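Local coordinates for protein Sso-CP2 metallo-carboxypetidase (Sulfolobus solfataricus, PDB 4MMO) that probably acts as a zinc-dependent carboxypeptidase of the M20 family, cleaving residues from the C-terminal end of peptides, at residues L8-L12 with I97-A102; L39-A43 with Y55-N59; K64-I68 with V127-L132; M110-A115 with Y420-I424. All coordinates share one frame; numbering follows the deposited sequence.

Interaction 1: L8-L12 with I97-A102; sequences LIEFL and IYARGA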
loop_
_atom_site.group_PDB
_atom_site.type_symbol
_atom_site.label_atom_id
_atom_site.label_comp_id
_atom_site.label_asym_id
_atom_site.label_seq_id
_atom_site.Cartn_x
_atom_site.Cartn_y
_atom_site.Cartn_z
ATOM N N LEU A 8 -20.956 34.656 3.181
ATOM C CA LEU A 8 -20.501 33.299 3.455
ATOM C C LEU A 8 -20.495 32.479 2.165
ATOM O O LEU A 8 -19.524 31.775 1.882
ATOM C CB LEU A 8 -21.378 32.629 4.518
ATOM C CG LEU A 8 -21.172 31.123 4.709
ATOM C CD1 LEU A 8 -19.722 30.804 5.048
ATOM C CD2 LEU A 8 -22.104 30.592 5.787
ATOM N N ILE A 9 -21.578 32.576 1.395
ATOM C CA ILE A 9 -21.696 31.881 0.110
ATOM C C ILE A 9 -20.554 32.279 -0.816
ATOM O O ILE A 9 -19.916 31.430 -1.435
ATOM C CB ILE A 9 -23.040 32.209 -0.593
ATOM C CG1 ILE A 9 -24.226 31.716 0.239
ATOM C CG2 ILE A 9 -23.095 31.602 -2.001
ATOM C CD1 ILE A 9 -24.327 30.210 0.376
ATOM N N GLU A 10 -20.310 33.582 -0.909
ATOM C CA GLU A 10 -19.223 34.116 -1.721
ATOM C C GLU A 10 -17.880 33.518 -1.290
ATOM O O GLU A 10 -17.067 33.133 -2.126
ATOM C CB GLU A 10 -19.200 35.640 -1.587
ATOM C CG GLU A 10 -18.137 36.349 -2.395
ATOM C CD GLU A 10 -18.193 37.855 -2.210
ATOM O OE1 GLU A 10 -18.282 38.309 -1.045
ATOM O OE2 GLU A 10 -18.159 38.584 -3.225
ATOM N N PHE A 11 -17.667 33.438 0.021
ATOM C CA PHE A 11 -16.440 32.887 0.594
ATOM C C PHE A 11 -16.304 31.414 0.221
ATOM O O PHE A 11 -15.232 30.953 -0.189
ATOM C CB PHE A 11 -16.498 33.030 2.125
ATOM C CG PHE A 11 -15.185 32.784 2.839
ATOM C CD1 PHE A 11 -13.967 32.901 2.187
ATOM C CD2 PHE A 11 -15.183 32.444 4.190
ATOM C CE1 PHE A 11 -12.773 32.682 2.865
ATOM C CE2 PHE A 11 -13.996 32.227 4.872
ATOM C CZ PHE A 11 -12.790 32.342 4.208
ATOM N N LEU A 12 -17.405 30.685 0.366
ATOM C CA LEU A 12 -17.428 29.243 0.146
ATOM C C LEU A 12 -17.212 28.856 -1.320
ATOM O O LEU A 12 -16.755 27.752 -1.613
ATOM C CB LEU A 12 -18.760 28.667 0.629
ATOM C CG LEU A 12 -18.957 28.540 2.146
ATOM C CD1 LEU A 12 -20.390 28.142 2.465
ATOM C CD2 LEU A 12 -17.990 27.523 2.733
ATOM N N ILE A 97 -26.323 24.769 3.476
ATOM C CA ILE A 97 -25.364 25.171 2.457
ATOM C C ILE A 97 -24.417 24.010 2.209
ATOM O O ILE A 97 -23.825 23.490 3.147
ATOM C CB ILE A 97 -24.536 26.384 2.901
ATOM C CG1 ILE A 97 -25.451 27.540 3.303
ATOM C CG2 ILE A 97 -23.596 26.824 1.779
ATOM C CD1 ILE A 97 -24.722 28.667 3.997
ATOM N N TYR A 98 -24.267 23.617 0.946
ATOM C CA TYR A 98 -23.432 22.473 0.591
ATOM C C TYR A 98 -22.139 22.910 -0.081
ATOM O O TYR A 98 -22.136 23.322 -1.241
ATOM C CB TYR A 98 -24.203 21.513 -0.319
ATOM C CG TYR A 98 -25.269 20.734 0.411
ATOM C CD1 TYR A 98 -26.543 21.258 0.587
ATOM C CD2 TYR A 98 -24.999 19.480 0.935
ATOM C CE1 TYR A 98 -27.520 20.550 1.261
ATOM C CE2 TYR A 98 -25.966 18.765 1.611
ATOM C CZ TYR A 98 -27.225 19.303 1.772
ATOM O OH TYR A 98 -28.191 18.591 2.446
ATOM N N ALA A 99 -21.040 22.815 0.657
ATOM C CA ALA A 99 -19.731 23.146 0.119
ATOM C C ALA A 99 -18.623 22.579 0.996
ATOM O O ALA A 99 -18.784 22.459 2.212
ATOM C CB ALA A 99 -19.579 24.653 -0.001
ATOM N N ARG A 100 -17.506 22.213 0.375
ATOM C CA ARG A 100 -16.291 21.926 1.125
ATOM C C ARG A 100 -15.901 23.196 1.871
ATOM O O ARG A 100 -15.841 24.277 1.281
ATOM C CB ARG A 100 -15.165 21.480 0.185
ATOM C CG ARG A 100 -13.754 21.530 0.780
ATOM C CD ARG A 100 -13.567 20.588 1.976
ATOM N NE ARG A 100 -13.329 19.203 1.577
ATOM C CZ ARG A 100 -14.179 18.190 1.741
ATOM N NH1 ARG A 100 -15.364 18.362 2.314
ATOM N NH2 ARG A 100 -13.830 16.979 1.328
ATOM N N GLY A 101 -15.649 23.062 3.171
ATOM C CA GLY A 101 -15.265 24.192 4.000
ATOM C C GLY A 101 -16.402 24.845 4.768
ATOM O O GLY A 101 -16.194 25.827 5.474
ATOM N N ALA A 102 -17.608 24.310 4.633
ATOM C CA ALA A 102 -18.772 24.907 5.273
ATOM C C ALA A 102 -18.661 24.802 6.801
ATOM O O ALA A 102 -18.907 25.768 7.521
ATOM C CB ALA A 102 -20.037 24.236 4.777
HETATM O O HOH W 1 -14.954 26.715 0.410
#

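Interaction 2: L39-A43 with Y55-N59; sequences LGVKA and YAEIN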
loop_
_atom_site.group_PDB
_atom_site.type_symbol
_atom_site.label_atom_id
_atom_site.label_comp_id
_atom_site.label_asym_id
_atom_site.label_seq_id
_atom_site.Cartn_x
_atom_site.Cartn_y
_atom_site.Cartn_z
ATOM N N LEU A 39 -15.113 45.224 8.988
ATOM C CA LEU A 39 -14.729 45.779 10.286
ATOM C C LEU A 39 -14.190 47.205 10.195
ATOM O O LEU A 39 -14.126 47.910 11.200
ATOM C CB LEU A 39 -13.689 44.881 10.958
ATOM C CG LEU A 39 -14.038 43.393 11.038
ATOM C CD1 LEU A 39 -13.016 42.665 11.896
ATOM C CD2 LEU A 39 -15.452 43.160 11.566
ATOM N N GLY A 40 -13.795 47.627 8.999
ATOM C CA GLY A 40 -13.311 48.982 8.798
ATOM C C GLY A 40 -11.940 49.243 9.400
ATOM O O GLY A 40 -11.593 50.386 9.694
ATOM N N VAL A 41 -11.164 48.180 9.586
ATOM C CA VAL A 41 -9.784 48.290 10.050
ATOM C C VAL A 41 -8.848 47.846 8.936
ATOM O O VAL A 41 -9.297 47.349 7.906
ATOM C CB VAL A 41 -9.523 47.410 11.294
ATOM C CG1 VAL A 41 -10.370 47.875 12.461
ATOM C CG2 VAL A 41 -9.794 45.935 10.989
ATOM N N LYS A 42 -7.549 48.020 9.151
ATOM C CA LYS A 42 -6.547 47.564 8.198
ATOM C C LYS A 42 -6.228 46.084 8.417
ATOM O O LYS A 42 -5.965 45.656 9.543
ATOM C CB LYS A 42 -5.279 48.413 8.333
ATOM C CG LYS A 42 -4.114 47.965 7.461
ATOM C CD LYS A 42 -3.071 49.068 7.329
ATOM C CE LYS A 42 -1.658 48.544 7.523
ATOM N NZ LYS A 42 -1.396 48.148 8.935
ATOM N N ALA A 43 -6.271 45.309 7.335
ATOM C CA ALA A 43 -5.893 43.898 7.369
ATOM C C ALA A 43 -4.665 43.683 6.490
ATOM O O ALA A 43 -4.505 44.350 5.466
ATOM C CB ALA A 43 -7.041 43.031 6.894
ATOM N N TYR A 55 -3.803 38.871 8.819
ATOM C CA TYR A 55 -3.770 39.416 10.163
ATOM C C TYR A 55 -4.502 40.749 10.223
ATOM O O TYR A 55 -4.472 41.527 9.272
ATOM C CB TYR A 55 -2.328 39.599 10.639
ATOM C CG TYR A 55 -2.233 40.246 11.999
ATOM C CD1 TYR A 55 -2.425 39.502 13.156
ATOM C CD2 TYR A 55 -1.963 41.601 12.130
ATOM C CE1 TYR A 55 -2.343 40.086 14.403
ATOM C CE2 TYR A 55 -1.880 42.196 13.376
ATOM C CZ TYR A 55 -2.074 41.433 14.510
ATOM O OH TYR A 55 -1.995 42.013 15.759
ATOM N N ALA A 56 -5.163 41.001 11.351
ATOM C CA ALA A 56 -5.822 42.280 11.585
ATOM C C ALA A 56 -6.011 42.499 13.076
ATOM O O ALA A 56 -6.171 41.544 13.840
ATOM C CB ALA A 56 -7.163 42.332 10.869
ATOM N N GLU A 57 -5.981 43.762 13.480
ATOM C CA GLU A 57 -6.212 44.130 14.865
ATOM C C GLU A 57 -7.390 45.084 14.945
ATOM O O GLU A 57 -7.463 46.058 14.199
ATOM C CB GLU A 57 -4.966 44.782 15.466
ATOM C CG GLU A 57 -5.136 45.187 16.924
ATOM C CD GLU A 57 -3.846 45.669 17.552
ATOM O OE1 GLU A 57 -2.864 45.885 16.812
ATOM O OE2 GLU A 57 -3.813 45.832 18.789
ATOM N N ILE A 58 -8.320 44.773 15.842
ATOM C CA ILE A 58 -9.425 45.662 16.163
ATOM C C ILE A 58 -9.208 46.156 17.587
ATOM O O ILE A 58 -9.502 45.446 18.548
ATOM C CB ILE A 58 -10.787 44.947 16.060
ATOM C CG1 ILE A 58 -10.974 44.347 14.665
ATOM C CG2 ILE A 58 -11.926 45.911 16.361
ATOM C CD1 ILE A 58 -10.498 42.916 14.539
ATOM N N ASN A 59 -8.671 47.365 17.713
ATOM C CA ASN A 59 -8.386 47.948 19.016
ATOM C C ASN A 59 -9.465 48.930 19.451
ATOM O O ASN A 59 -9.778 49.877 18.730
ATOM C CB ASN A 59 -7.034 48.659 19.000
ATOM C CG ASN A 59 -6.653 49.204 20.362
ATOM O OD1 ASN A 59 -6.228 48.458 21.245
ATOM N ND2 ASN A 59 -6.808 50.510 20.542
HETATM O O HOH W 2 -4.848 46.026 11.854
#

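Interaction 3: K64-I68 with V127-L132; sequences KTLLI and VNVKLL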
loop_
_atom_site.group_PDB
_atom_site.type_symbol
_atom_site.label_atom_id
_atom_site.label_comp_id
_atom_site.label_asym_id
_atom_site.label_seq_id
_atom_site.Cartn_x
_atom_site.Cartn_y
_atom_site.Cartn_z
ATOM N N LYS A 64 -8.658 44.004 28.072
ATOM C CA LYS A 64 -8.446 42.621 27.646
ATOM C C LYS A 64 -8.248 42.516 26.138
ATOM O O LYS A 64 -8.877 43.245 25.366
ATOM C CB LYS A 64 -9.629 41.751 28.063
ATOM C CG LYS A 64 -9.662 41.422 29.545
ATOM C CD LYS A 64 -10.916 40.646 29.888
ATOM C CE LYS A 64 -10.907 40.153 31.322
ATOM N NZ LYS A 64 -12.070 39.265 31.594
ATOM N N THR A 65 -7.376 41.595 25.731
ATOM C CA THR A 65 -7.100 41.349 24.318
ATOM C C THR A 65 -7.313 39.877 23.991
ATOM O O THR A 65 -6.733 38.998 24.633
ATOM C CB THR A 65 -5.660 41.740 23.951
ATOM O OG1 THR A 65 -5.463 43.135 24.208
ATOM C CG2 THR A 65 -5.374 41.456 22.476
ATOM N N LEU A 66 -8.145 39.625 22.985
ATOM C CA LEU A 66 -8.436 38.274 22.530
ATOM C C LEU A 66 -7.790 37.996 21.166
ATOM O O LEU A 66 -7.929 38.780 20.229
ATOM C CB LEU A 66 -9.953 38.079 22.439
ATOM C CG LEU A 66 -10.445 36.752 21.858
ATOM C CD1 LEU A 66 -10.087 35.591 22.774
ATOM C CD2 LEU A 66 -11.943 36.803 21.608
ATOM N N LEU A 67 -7.084 36.875 21.073
ATOM C CA LEU A 67 -6.528 36.401 19.810
ATOM C C LEU A 67 -7.454 35.337 19.230
ATOM O O LEU A 67 -7.727 34.331 19.880
ATOM C CB LEU A 67 -5.125 35.820 20.031
ATOM C CG LEU A 67 -4.390 35.279 18.797
ATOM C CD1 LEU A 67 -4.227 36.355 17.739
ATOM C CD2 LEU A 67 -3.030 34.725 19.189
ATOM N N ILE A 68 -7.948 35.569 18.017
ATOM C CA ILE A 68 -8.855 34.626 17.365
ATOM C C ILE A 68 -8.158 33.927 16.196
ATOM O O ILE A 68 -7.667 34.581 15.283
ATOM C CB ILE A 68 -10.132 35.333 16.863
ATOM C CG1 ILE A 68 -10.882 35.945 18.049
ATOM C CG2 ILE A 68 -11.028 34.354 16.095
ATOM C CD1 ILE A 68 -12.192 36.624 17.690
ATOM N N VAL A 127 -13.541 44.371 24.098
ATOM C CA VAL A 127 -12.338 43.557 24.127
ATOM C C VAL A 127 -11.587 43.780 22.821
ATOM O O VAL A 127 -12.183 43.772 21.745
ATOM C CB VAL A 127 -12.674 42.055 24.316
ATOM C CG1 VAL A 127 -13.693 41.592 23.293
ATOM C CG2 VAL A 127 -11.417 41.195 24.259
ATOM N N ASN A 128 -10.286 44.014 22.920
ATOM C CA ASN A 128 -9.459 44.137 21.735
ATOM C C ASN A 128 -9.369 42.777 21.066
ATOM O O ASN A 128 -9.213 41.758 21.743
ATOM C CB ASN A 128 -8.068 44.637 22.104
ATOM C CG ASN A 128 -8.106 45.938 22.869
ATOM O OD1 ASN A 128 -8.854 46.851 22.525
ATOM N ND2 ASN A 128 -7.297 46.031 23.917
ATOM N N VAL A 129 -9.476 42.763 19.741
ATOM C CA VAL A 129 -9.464 41.519 18.985
ATOM C C VAL A 129 -8.342 41.517 17.959
ATOM O O VAL A 129 -8.207 42.445 17.157
ATOM C CB VAL A 129 -10.814 41.282 18.283
ATOM C CG1 VAL A 129 -10.760 40.047 17.383
ATOM C CG2 VAL A 129 -11.907 41.128 19.317
ATOM N N LYS A 130 -7.535 40.465 18.005
ATOM C CA LYS A 130 -6.514 40.216 17.000
ATOM C C LYS A 130 -6.910 38.971 16.227
ATOM O O LYS A 130 -7.236 37.942 16.825
ATOM C CB LYS A 130 -5.156 40.024 17.662
ATOM C CG LYS A 130 -4.661 41.257 18.385
ATOM C CD LYS A 130 -3.327 41.010 19.053
ATOM C CE LYS A 130 -2.737 42.303 19.587
ATOM N NZ LYS A 130 -1.431 42.073 20.256
ATOM N N LEU A 131 -6.898 39.080 14.900
ATOM C CA LEU A 131 -7.308 37.991 14.021
ATOM C C LEU A 131 -6.099 37.366 13.344
ATOM O O LEU A 131 -5.231 38.073 12.834
ATOM C CB LEU A 131 -8.262 38.507 12.945
ATOM C CG LEU A 131 -9.548 39.198 13.398
ATOM C CD1 LEU A 131 -10.307 39.684 12.172
ATOM C CD2 LEU A 131 -10.415 38.270 14.240
ATOM N N LEU A 132 -6.048 36.039 13.342
ATOM C CA LEU A 132 -4.963 35.318 12.689
ATOM C C LEU A 132 -5.515 34.148 11.893
ATOM O O LEU A 132 -5.859 33.109 12.457
ATOM C CB LEU A 132 -3.942 34.825 13.717
ATOM C CG LEU A 132 -2.611 34.333 13.142
ATOM C CD1 LEU A 132 -1.871 35.474 12.490
ATOM C CD2 LEU A 132 -1.742 33.703 14.218
#

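Interaction 4: M110-A115 with Y420-I424; sequences MARLFA and YYKAI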
loop_
_atom_site.group_PDB
_atom_site.type_symbol
_atom_site.label_atom_id
_atom_site.label_comp_id
_atom_site.label_asym_id
_atom_site.label_seq_id
_atom_site.Cartn_x
_atom_site.Cartn_y
_atom_site.Cartn_z
ATOM N N MET A 110 -16.416 32.967 9.399
ATOM C CA MET A 110 -17.186 34.108 8.916
ATOM C C MET A 110 -18.217 34.548 9.954
ATOM O O MET A 110 -18.493 35.741 10.097
ATOM C CB MET A 110 -17.884 33.751 7.601
ATOM C CG MET A 110 -18.582 34.915 6.924
ATOM S SD MET A 110 -17.452 36.213 6.395
ATOM C CE MET A 110 -16.499 35.360 5.143
ATOM N N ALA A 111 -18.787 33.579 10.665
ATOM C CA ALA A 111 -19.721 33.871 11.746
ATOM C C ALA A 111 -19.066 34.805 12.755
ATOM O O ALA A 111 -19.625 35.843 13.106
ATOM C CB ALA A 111 -20.171 32.586 12.427
ATOM N N ARG A 112 -17.862 34.443 13.190
ATOM C CA ARG A 112 -17.125 35.241 14.162
ATOM C C ARG A 112 -16.899 36.662 13.658
ATOM O O ARG A 112 -17.009 37.621 14.423
ATOM C CB ARG A 112 -15.781 34.588 14.481
ATOM C CG ARG A 112 -15.896 33.268 15.217
ATOM C CD ARG A 112 -14.531 32.659 15.460
ATOM N NE ARG A 112 -14.612 31.447 16.270
ATOM C CZ ARG A 112 -13.567 30.698 16.605
ATOM N NH1 ARG A 112 -12.350 31.030 16.198
ATOM N NH2 ARG A 112 -13.740 29.612 17.344
ATOM N N LEU A 113 -16.589 36.791 12.371
ATOM C CA LEU A 113 -16.351 38.098 11.758
ATOM C C LEU A 113 -17.592 38.978 11.814
ATOM O O LEU A 113 -17.506 40.171 12.100
ATOM C CB LEU A 113 -15.924 37.942 10.295
ATOM C CG LEU A 113 -14.440 38.068 9.955
ATOM C CD1 LEU A 113 -14.243 37.857 8.459
ATOM C CD2 LEU A 113 -13.880 39.417 10.368
ATOM N N PHE A 114 -18.747 38.390 11.524
ATOM C CA PHE A 114 -19.987 39.143 11.514
ATOM C C PHE A 114 -20.451 39.479 12.936
ATOM O O PHE A 114 -21.100 40.501 13.147
ATOM C CB PHE A 114 -21.065 38.400 10.724
ATOM C CG PHE A 114 -21.008 38.666 9.244
ATOM C CD1 PHE A 114 -21.478 39.864 8.729
ATOM C CD2 PHE A 114 -20.463 37.735 8.372
ATOM C CE1 PHE A 114 -21.417 40.124 7.374
ATOM C CE2 PHE A 114 -20.401 37.990 7.015
ATOM C CZ PHE A 114 -20.879 39.186 6.515
ATOM N N ALA A 115 -20.100 38.639 13.906
ATOM C CA ALA A 115 -20.377 38.951 15.307
ATOM C C ALA A 115 -19.608 40.203 15.712
ATOM O O ALA A 115 -20.170 41.120 16.308
ATOM C CB ALA A 115 -20.000 37.786 16.207
ATOM N N TYR A 420 -25.537 28.470 11.355
ATOM C CA TYR A 420 -24.626 29.556 11.017
ATOM C C TYR A 420 -25.021 30.811 11.783
ATOM O O TYR A 420 -24.169 31.530 12.302
ATOM C CB TYR A 420 -24.644 29.832 9.510
ATOM C CG TYR A 420 -23.873 31.066 9.101
ATOM C CD1 TYR A 420 -22.532 31.214 9.436
ATOM C CD2 TYR A 420 -24.482 32.079 8.374
ATOM C CE1 TYR A 420 -21.821 32.343 9.062
ATOM C CE2 TYR A 420 -23.777 33.210 7.993
ATOM C CZ TYR A 420 -22.447 33.334 8.337
ATOM O OH TYR A 420 -21.742 34.455 7.960
ATOM N N TYR A 421 -26.324 31.062 11.856
ATOM C CA TYR A 421 -26.836 32.230 12.564
ATOM C C TYR A 421 -26.667 32.094 14.074
ATOM O O TYR A 421 -26.393 33.079 14.756
ATOM C CB TYR A 421 -28.304 32.480 12.206
ATOM C CG TYR A 421 -28.491 32.989 10.796
ATOM C CD1 TYR A 421 -27.889 34.170 10.382
ATOM C CD2 TYR A 421 -29.267 32.295 9.881
ATOM C CE1 TYR A 421 -28.050 34.642 9.098
ATOM C CE2 TYR A 421 -29.435 32.761 8.590
ATOM C CZ TYR A 421 -28.824 33.934 8.205
ATOM O OH TYR A 421 -28.987 34.406 6.922
ATOM N N LYS A 422 -26.816 30.882 14.599
ATOM C CA LYS A 422 -26.593 30.666 16.028
ATOM C C LYS A 422 -25.122 30.861 16.372
ATOM O O LYS A 422 -24.790 31.282 17.479
ATOM C CB LYS A 422 -27.035 29.268 16.468
ATOM C CG LYS A 422 -28.537 29.083 16.597
ATOM C CD LYS A 422 -28.844 27.878 17.471
ATOM C CE LYS A 422 -30.274 27.399 17.311
ATOM N NZ LYS A 422 -30.411 25.973 17.723
ATOM N N ALA A 423 -24.241 30.555 15.421
ATOM C CA ALA A 423 -22.807 30.666 15.659
ATOM C C ALA A 423 -22.403 32.130 15.795
ATOM O O ALA A 423 -21.633 32.487 16.689
ATOM C CB ALA A 423 -22.021 29.989 14.540
ATOM N N ILE A 424 -22.920 32.969 14.900
ATOM C CA ILE A 424 -22.723 34.412 14.999
ATOM C C ILE A 424 -23.197 34.875 16.374
ATOM O O ILE A 424 -22.524 35.642 17.063
ATOM C CB ILE A 424 -23.523 35.167 13.909
ATOM C CG1 ILE A 424 -22.989 34.816 12.518
ATOM C CG2 ILE A 424 -23.451 36.682 14.125
ATOM C CD1 ILE A 424 -23.876 35.274 11.372
#

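Interaction 1: L8-L12 with I97-A102
Ile97 has its CG1 branch anti to the carbonyl carbon (chi1 -55°) and its CD1 extended beyond it, so that CD1 meets Leu8 and Ile9 while CG2 meets Ile9 and Leu12. Ile9 answers with a chain folded at chi2 (-66°), which carries its CD1 round to Ile97 CG2. This is helix-on-sheet packing: the last turn of helix 3-12 lies against strand 96-98, the middle strand of a three-stranded antiparallel sheet, and against the type II turn Ala99-Ala102 that leads into helix 102-121. The shortest of these contacts is Leu12 CD1 to Ile97 CG2 at 3.5 Å; Ile9 CD1 reaches the same methyl at 3.7 Å, and Leu8 CD2 comes to 3.7 Å from Ile97 CD1. With an alanine in place of Ile97, a gap would probably open between Leu8, Ile9 and Leu12, leaving their methyls without a common partner on the strand. Farther along, Leu12 CB sits 4.1 Å from Ala99 CB, while its CD2 rests on the turn, 3.7 Å from Gly101 O. Gly101 lies close to the zinc ligand Asp104 in sequence and in space, and Arg100 leads away from the helix to a salt bridge with Glu413. The polar link between the segments is a water, which donates to Leu12 O at 2.9 Å and to Arg100 O at 2.7 Å.

Interaction 2: L39-A43 with Y55-N59
Lys42 O and Glu57 N are too far apart to bond directly and share a water instead: it donates to Lys42 O at 2.6 Å and accepts from Glu57 N at 3.0 Å. One residue on, the backbones draw closer, and Ala43 CA makes a bent CH···O contact of 3.4 Å with Tyr55 O. The methyls of Ala43 and Ala56 lie side by side, CB to CB 4.0 Å, and Val35 of helix 24-39 packs on both. Here the chain leaves that helix at Gly40, whose positive phi suits glycine, and turns into edge strand 43-46, which forms an antiparallel hairpin with strand 53-58 at one border of the six-stranded mixed sheet. Glu36, still on the helix, accepts a hydrogen bond from Ala43 N. Val41 lies alongside the edge of strand 53-58, its CB 3.8 Å from Glu57 O, and its CG2 approaches Ile58 CG1 at 4.2 Å. Leu39, with CG anti to its carbonyl carbon (chi1 -51°), sends CD1 across the end of Ile58 at about a right angle, 3.7 Å from Ile58 CD1. Leu113 and Ile116 of helix 102-121 pack on Leu39 as well.

Interaction 3: K64-I68 with V127-L132
Ile68 and Val129 belong to the tightly packed face of this parallel pair: Ile68 CD1 lies 3.7 Å from Val129 CG1, and Ile68 CB meets Leu131 CD2 at 3.9 Å. Helix 102-121, which lies in the long connection between the two strands, packs its Ile116 on both Ile68 and Val129. Backbone bonds run the length of the pair, among them Leu66 N to Asn128 O at 2.7 Å, straight at 175°. The face bearing Thr65, Leu67, Asn128 and Lys130 is more polar, and looser at its partly exposed Thr65 end. There Asn128 ND2 makes a weak bond of 3.4 Å to Thr65 OG1, while Asn128 OD1 takes Val60 N and Ala62 N. Thr65 CG2, anti to the backbone N, borders the extended Lys130 chain, 4.0 Å from CE. A valine in place of Thr65, lacking the hydroxyl, would probably leave Asn128 ND2 without this weak partner, though the two bonds to OD1 would still orient the amide. Main-chain bonds thus set the register and hydrophobic contact seals one face, while on the other the Lys130 amine is taken up by the main-chain carbonyls of Lys154 and Lys156, and Glu57, packed along its chain, may help to balance the charge.

Interaction 4: M110-A115 with Y420-I424
Tyr420 presents the edge of its ring to Ala111, whose N lies near the ring plane, 3.6 Å from CE1; one ring face carries Ile424 CD1 from the next turn of its own helix, offset toward the rim. The Phe114 ring has Met110 CG in plane at its edge, and Tyr420 OH comes to it obliquely, 3.5 Å from CD2. These rings sit in a helix-helix interface of the M20 catalytic domain, where helix 102-121 meets the C-terminal helix 417-433. The short axes cross at 48° and approach to 8.4 Å, a closeness allowed by small residues: Ala111 CB touches Ala423 CB at 3.8 Å, and the CA atoms of Ala111 and Ile424 are 4.5 Å apart. Tyr420 reaches across because its CG is anti to the backbone N (chi1 172°), which lays the ring beside Ala111 and brings the hydroxyl next to Met110 CG, at 3.4 Å. That hydroxyl is not left among carbons alone, since it hydrogen-bonds to Glu4 O of helix 3-12, tying a third helix to the pair. Ile424 fits its CG1 against the backbone of Ala111, 3.5 Å from CA, and its CG2 lies beside the backbone of Ala115. At the far end of the interface, Ala115 CB rests 3.4 Å from Ile424 O.

How the interactions relate
Interactions 2, 3 and 4 lie on the same side of the chain's centre, in the part of the fold that holds the zinc site, and interaction 1 joins them through interaction 4. Interactions 2 and 3 share the mixed sheet: strands 53-58 and 128-134 are neighbours, and centres lie about 10 Å apart. Helix 102-121 overlies them; its Leu113 meets both Leu39 and Leu131. Interaction 1 touches interaction 4, centres about 14 Å apart, through Leu8 on Tyr420 and Phe11 on Met110. Along the chain, interaction 2 falls between the segments of interaction 1, and those of interaction 3 alternate with those of interactions 1 and 4. Helices 3-12 and 417-433, first and last, pack together beside the sheet.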